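Local coordinates for putative sugar ABC transport system, substrate-binding protein (Bordetella parapertussis, PDB 5IX8) that probably binds a sugar in the periplasm and delivers it to an ABC transporter, as solute-binding proteins of its family do, at residues A219-M233 / M240-E252. Residues are numbered along the deposited sequence; the frame is centred on the assembly and turned at random.
Sequences ARQANRPVKVLTSAM and MIREGRLLAVASE. With SO4 (sulfate ion), chain D.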
loop_
_atom_site.group_PDB
_atom_site.type_symbol
_atom_site.label_atom_id
_atom_site.label_comp_id
_atom_site.label_asym_id
_atom_site.label_seq_id
_atom_site.Cartn_x
_atom_site.Cartn_y
_atom_site.Cartn_z
ATOM N N ALA A 219 13.686 -6.190 -18.239
ATOM C CA ALA A 219 13.143 -6.333 -19.584
ATOM C C ALA A 219 13.948 -5.502 -20.568
ATOM O O ALA A 219 14.252 -5.963 -21.676
ATOM C CB ALA A 219 11.664 -5.911 -19.596
ATOM N N ARG A 220 14.350 -4.289 -20.157
ATOM C CA ARG A 220 15.149 -3.445 -21.046
ATOM C C ARG A 220 16.497 -4.100 -21.333
ATOM O O ARG A 220 16.962 -4.126 -22.485
ATOM C CB ARG A 220 15.332 -2.049 -20.421
ATOM C CG ARG A 220 14.083 -1.155 -20.492
ATOM C CD ARG A 220 14.230 0.182 -19.718
ATOM N NE ARG A 220 13.010 0.996 -19.821
ATOM C CZ ARG A 220 12.774 2.125 -19.144
ATOM N NH1 ARG A 220 13.665 2.600 -18.277
ATOM N NH2 ARG A 220 11.634 2.789 -19.332
ATOM N N GLN A 221 17.148 -4.624 -20.298
ATOM C CA GLN A 221 18.460 -5.221 -20.498
ATOM C C GLN A 221 18.367 -6.455 -21.387
ATOM O O GLN A 221 19.243 -6.675 -22.235
ATOM C CB GLN A 221 19.112 -5.552 -19.147
ATOM C CG GLN A 221 20.427 -6.340 -19.282
ATOM C CD GLN A 221 21.359 -6.260 -18.029
ATOM O OE1 GLN A 221 21.499 -7.211 -17.296
ATOM N NE2 GLN A 221 22.033 -5.135 -17.851
ATOM N N ALA A 222 17.304 -7.251 -21.235
ATOM C CA ALA A 222 17.151 -8.484 -22.012
ATOM C C ALA A 222 16.541 -8.257 -23.389
ATOM O O ALA A 222 16.321 -9.230 -24.115
ATOM C CB ALA A 222 16.277 -9.492 -21.251
ATOM N N ASN A 223 16.225 -7.012 -23.743
ATOM C CA ASN A 223 15.530 -6.700 -24.993
ATOM C C ASN A 223 14.256 -7.524 -25.163
ATOM O O ASN A 223 13.947 -8.010 -26.258
ATOM C CB ASN A 223 16.457 -6.901 -26.192
ATOM C CG ASN A 223 17.621 -5.936 -26.182
ATOM O OD1 ASN A 223 18.783 -6.318 -26.389
ATOM N ND2 ASN A 223 17.326 -4.676 -25.892
ATOM N N ARG A 224 13.513 -7.692 -24.071
ATOM C CA ARG A 224 12.268 -8.456 -24.079
ATOM C C ARG A 224 11.086 -7.497 -24.036
ATOM O O ARG A 224 10.950 -6.726 -23.071
ATOM C CB ARG A 224 12.205 -9.424 -22.888
ATOM C CG ARG A 224 13.097 -10.660 -23.044
ATOM C CD ARG A 224 12.435 -11.741 -23.923
ATOM N NE ARG A 224 11.223 -12.304 -23.311
ATOM C CZ ARG A 224 11.239 -13.262 -22.385
ATOM N NH1 ARG A 224 12.428 -13.755 -21.958
ATOM N NH2 ARG A 224 10.083 -13.722 -21.884
ATOM N N PRO A 225 10.223 -7.527 -25.018
ATOM C CA PRO A 225 9.108 -6.573 -25.067
ATOM C C PRO A 225 7.958 -6.974 -24.162
ATOM O O PRO A 225 6.795 -6.901 -24.574
ATOM C CB PRO A 225 8.688 -6.615 -26.541
ATOM C CG PRO A 225 8.982 -8.064 -26.936
ATOM C CD PRO A 225 10.273 -8.419 -26.197
ATOM N N VAL A 226 8.246 -7.386 -22.948
ATOM C CA VAL A 226 7.171 -7.769 -22.040
ATOM C C VAL A 226 6.483 -6.517 -21.524
ATOM O O VAL A 226 7.104 -5.451 -21.389
ATOM C CB VAL A 226 7.685 -8.632 -20.874
ATOM C CG1 VAL A 226 8.181 -9.988 -21.390
ATOM C CG2 VAL A 226 8.789 -7.898 -20.078
ATOM N N LYS A 227 5.200 -6.668 -21.197
ATOM C CA LYS A 227 4.412 -5.609 -20.579
ATOM C C LYS A 227 4.320 -5.901 -19.097
ATOM O O LYS A 227 4.038 -7.039 -18.707
ATOM C CB LYS A 227 3.008 -5.518 -21.180
ATOM C CG LYS A 227 3.028 -5.190 -22.655
ATOM C CD LYS A 227 1.633 -5.272 -23.242
ATOM C CE LYS A 227 1.641 -4.698 -24.640
ATOM N NZ LYS A 227 2.166 -3.291 -24.561
ATOM N N VAL A 228 4.534 -4.881 -18.278
ATOM C CA VAL A 228 4.613 -5.043 -16.828
ATOM C C VAL A 228 3.355 -4.473 -16.190
ATOM O O VAL A 228 2.838 -3.438 -16.629
ATOM C CB VAL A 228 5.891 -4.382 -16.267
ATOM C CG1 VAL A 228 5.948 -4.498 -14.734
ATOM C CG2 VAL A 228 7.112 -5.026 -16.926
ATOM N N LEU A 229 2.830 -5.195 -15.201
ATOM C CA LEU A 229 1.749 -4.747 -14.339
ATOM C C LEU A 229 2.330 -4.502 -12.970
ATOM O O LEU A 229 3.159 -5.289 -12.491
ATOM C CB LEU A 229 0.644 -5.805 -14.230
ATOM C CG LEU A 229 -0.068 -6.060 -15.564
ATOM C CD1 LEU A 229 0.512 -7.246 -16.270
ATOM C CD2 LEU A 229 -1.560 -6.221 -15.359
ATOM N N THR A 230 1.885 -3.431 -12.329
ATOM C CA THR A 230 2.413 -3.122 -11.018
ATOM C C THR A 230 1.404 -2.255 -10.274
ATOM O O THR A 230 0.261 -2.080 -10.706
ATOM C CB THR A 230 3.784 -2.450 -11.170
ATOM O OG1 THR A 230 4.465 -2.404 -9.904
ATOM C CG2 THR A 230 3.628 -1.051 -11.716
ATOM N N SER A 231 1.830 -1.729 -9.123
ATOM C CA SER A 231 0.933 -0.980 -8.272
ATOM C C SER A 231 1.694 0.164 -7.626
ATOM O O SER A 231 2.892 0.054 -7.372
ATOM C CB SER A 231 0.316 -1.911 -7.220
ATOM O OG SER A 231 -0.679 -1.223 -6.481
ATOM N N ALA A 232 0.979 1.267 -7.406
ATOM C CA ALA A 232 1.426 2.470 -6.708
ATOM C C ALA A 232 2.273 3.364 -7.608
ATOM O O ALA A 232 3.431 3.055 -7.902
ATOM C CB ALA A 232 2.187 2.130 -5.423
HETATM N N MSE A 233 1.695 4.483 -8.040
HETATM C CA MSE A 233 2.346 5.336 -9.019
HETATM C C MSE A 233 3.539 6.088 -8.488
HETATM O O MSE A 233 3.524 6.563 -7.357
HETATM C CB MSE A 233 1.361 6.366 -9.566
HETATM C CG MSE A 233 0.262 5.719 -10.447
HETATM SE SE MSE A 233 0.923 5.246 -12.217
HETATM C CE MSE A 233 1.288 7.015 -12.946
HETATM N N MSE A 240 6.277 5.518 -18.880
HETATM C CA MSE A 240 6.323 4.088 -19.134
HETATM C C MSE A 240 4.967 3.552 -19.572
HETATM O O MSE A 240 4.904 2.636 -20.390
HETATM C CB MSE A 240 6.796 3.331 -17.876
HETATM C CG MSE A 240 8.195 3.709 -17.403
HETATM SE SE MSE A 240 8.724 2.661 -15.807
HETATM C CE MSE A 240 10.597 3.185 -15.654
ATOM N N ILE A 241 3.883 4.098 -19.000
ATOM C CA ILE A 241 2.542 3.749 -19.465
ATOM C C ILE A 241 2.326 4.236 -20.895
ATOM O O ILE A 241 1.853 3.491 -21.765
ATOM C CB ILE A 241 1.485 4.328 -18.512
ATOM C CG1 ILE A 241 1.548 3.633 -17.155
ATOM C CG2 ILE A 241 0.102 4.203 -19.106
ATOM C CD1 ILE A 241 0.558 4.223 -16.146
ATOM N N ARG A 242 2.680 5.494 -21.169
ATOM C CA ARG A 242 2.466 6.023 -22.511
ATOM C C ARG A 242 3.281 5.264 -23.550
ATOM O O ARG A 242 2.826 5.069 -24.684
ATOM C CB ARG A 242 2.818 7.505 -22.549
ATOM C CG ARG A 242 1.874 8.401 -21.778
ATOM C CD ARG A 242 2.089 9.884 -22.107
ATOM N NE ARG A 242 1.476 10.693 -21.060
ATOM C CZ ARG A 242 2.144 11.136 -20.005
ATOM N NH1 ARG A 242 3.448 10.887 -19.902
ATOM N NH2 ARG A 242 1.522 11.839 -19.068
ATOM N N GLU A 243 4.500 4.874 -23.201
ATOM C CA GLU A 243 5.398 4.161 -24.106
ATOM C C GLU A 243 5.061 2.684 -24.236
ATOM O O GLU A 243 5.715 1.983 -25.025
ATOM C CB GLU A 243 6.844 4.318 -23.628
ATOM C CG GLU A 243 7.404 5.705 -23.837
ATOM C CD GLU A 243 8.544 6.064 -22.889
ATOM O OE1 GLU A 243 9.109 5.158 -22.219
ATOM O OE2 GLU A 243 8.866 7.277 -22.818
ATOM N N GLY A 244 4.081 2.198 -23.469
ATOM C CA GLY A 244 3.607 0.835 -23.556
ATOM C C GLY A 244 4.334 -0.169 -22.693
ATOM O O GLY A 244 4.000 -1.357 -22.744
ATOM N N ARG A 245 5.317 0.253 -21.908
ATOM C CA ARG A 245 6.092 -0.712 -21.127
ATOM C C ARG A 245 5.335 -1.185 -19.883
ATOM O O ARG A 245 5.434 -2.362 -19.502
ATOM C CB ARG A 245 7.429 -0.099 -20.736
ATOM C CG ARG A 245 8.228 -0.950 -19.784
ATOM C CD ARG A 245 8.675 -2.281 -20.411
ATOM N NE ARG A 245 9.773 -2.096 -21.373
ATOM C CZ ARG A 245 10.308 -3.079 -22.096
ATOM N NH1 ARG A 245 9.831 -4.321 -22.003
ATOM N NH2 ARG A 245 11.311 -2.818 -22.925
ATOM N N LEU A 246 4.578 -0.285 -19.244
ATOM C CA LEU A 246 3.672 -0.637 -18.155
ATOM C C LEU A 246 2.265 -0.706 -18.725
ATOM O O LEU A 246 1.760 0.285 -19.272
ATOM C CB LEU A 246 3.718 0.377 -17.007
ATOM C CG LEU A 246 5.006 0.525 -16.185
ATOM C CD1 LEU A 246 4.802 1.595 -15.082
ATOM C CD2 LEU A 246 5.491 -0.797 -15.583
ATOM N N LEU A 247 1.639 -1.875 -18.605
ATOM C CA LEU A 247 0.278 -2.046 -19.108
ATOM C C LEU A 247 -0.726 -1.353 -18.213
ATOM O O LEU A 247 -1.685 -0.733 -18.695
ATOM C CB LEU A 247 -0.051 -3.534 -19.196
ATOM C CG LEU A 247 -1.485 -3.925 -19.552
ATOM C CD1 LEU A 247 -1.893 -3.385 -20.921
ATOM C CD2 LEU A 247 -1.640 -5.445 -19.470
ATOM N N ALA A 248 -0.514 -1.444 -16.908
ATOM C CA ALA A 248 -1.451 -0.915 -15.940
ATOM C C ALA A 248 -0.744 -0.792 -14.611
ATOM O O ALA A 248 0.117 -1.619 -14.260
ATOM C CB ALA A 248 -2.676 -1.828 -15.791
ATOM N N VAL A 249 -1.141 0.226 -13.860
ATOM C CA VAL A 249 -0.612 0.461 -12.528
ATOM C C VAL A 249 -1.796 0.714 -11.635
ATOM O O VAL A 249 -2.536 1.683 -11.844
ATOM C CB VAL A 249 0.348 1.669 -12.470
ATOM C CG1 VAL A 249 0.818 1.875 -11.021
ATOM C CG2 VAL A 249 1.540 1.475 -13.432
ATOM N N ALA A 250 -1.953 -0.098 -10.619
ATOM C CA ALA A 250 -3.031 0.184 -9.680
ATOM C C ALA A 250 -2.685 1.440 -8.875
ATOM O O ALA A 250 -1.554 1.591 -8.413
ATOM C CB ALA A 250 -3.259 -1.026 -8.779
ATOM N N SER A 251 -3.642 2.367 -8.750
ATOM C CA SER A 251 -3.434 3.552 -7.909
ATOM C C SER A 251 -3.505 3.145 -6.439
ATOM O O SER A 251 -4.432 2.448 -6.039
ATOM C CB SER A 251 -4.510 4.618 -8.222
ATOM O OG SER A 251 -4.556 5.675 -7.254
ATOM N N GLU A 252 -2.521 3.550 -5.636
ATOM C CA GLU A 252 -2.595 3.380 -4.185
ATOM C C GLU A 252 -2.575 4.763 -3.551
ATOM O O GLU A 252 -1.505 5.387 -3.442
ATOM C CB GLU A 252 -1.449 2.518 -3.678
ATOM C CG GLU A 252 -1.612 1.078 -4.171
ATOM C CD GLU A 252 -0.626 0.113 -3.529
ATOM O OE1 GLU A 252 -0.678 -0.081 -2.290
ATOM O OE2 GLU A 252 0.220 -0.448 -4.260
HETATM S S SO4 D . 11.196 0.897 -23.000
HETATM O O1 SO4 D . 9.963 1.539 -23.419
HETATM O O2 SO4 D . 11.048 0.398 -21.629
HETATM O O3 SO4 D . 11.492 -0.218 -23.896
HETATM O O4 SO4 D . 12.260 1.890 -23.072
HETATM O O HOH W 1 10.403 5.434 -19.772
HETATM O O HOH W 2 -0.656 5.398 -6.729
#
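Strands 227-231 and 248-250 run parallel, their axes 15° apart, within a beta-alpha-beta unit whose second strand is 246-250 and whose connection is helix 235-242. The ladder starts with Val-228 N giving to Arg-245 O and Leu-247 N to Val-228 O, is interrupted where the second chain turns a corner at Leu-247, resumes with Thr-230 N to Ala-248 O and Ala-250 N to Thr-230 O, and closes with Ala-232 N to Ala-250 O; Ala-248 N is left buried without a partner. On one face Thr-230 CG2 lies 3.7 Å from Val-249 CG2, the two side chains side by side, while the selenium of Met-233 packs 3.6 Å from Val-249 CG1. Before the strands, the chain of Arg-245, bent at chi2 and chi3, turns its guanidinium back to the loop, where NH1 gives to Arg-224 O (2.9 Å) and, less straight, to Val-226 O (3.0 Å). Its NE and the NE of Arg-220 converge on sulfate O2, both bonds nearly straight (171°). The two guanidinium planes stand 69° apart. At the other end, Ser-231 OG donates to Glu-252 OE2 (2.5 Å) from above the carboxylate plane, and OE1 pairs with Arg-158. The sulfate, probably from the crystallisation liquor, would offset the charge of the two arginines, whereas a hydroxyl and the guanidinium of Arg-158 hold the buried carboxylate by its two oxygens.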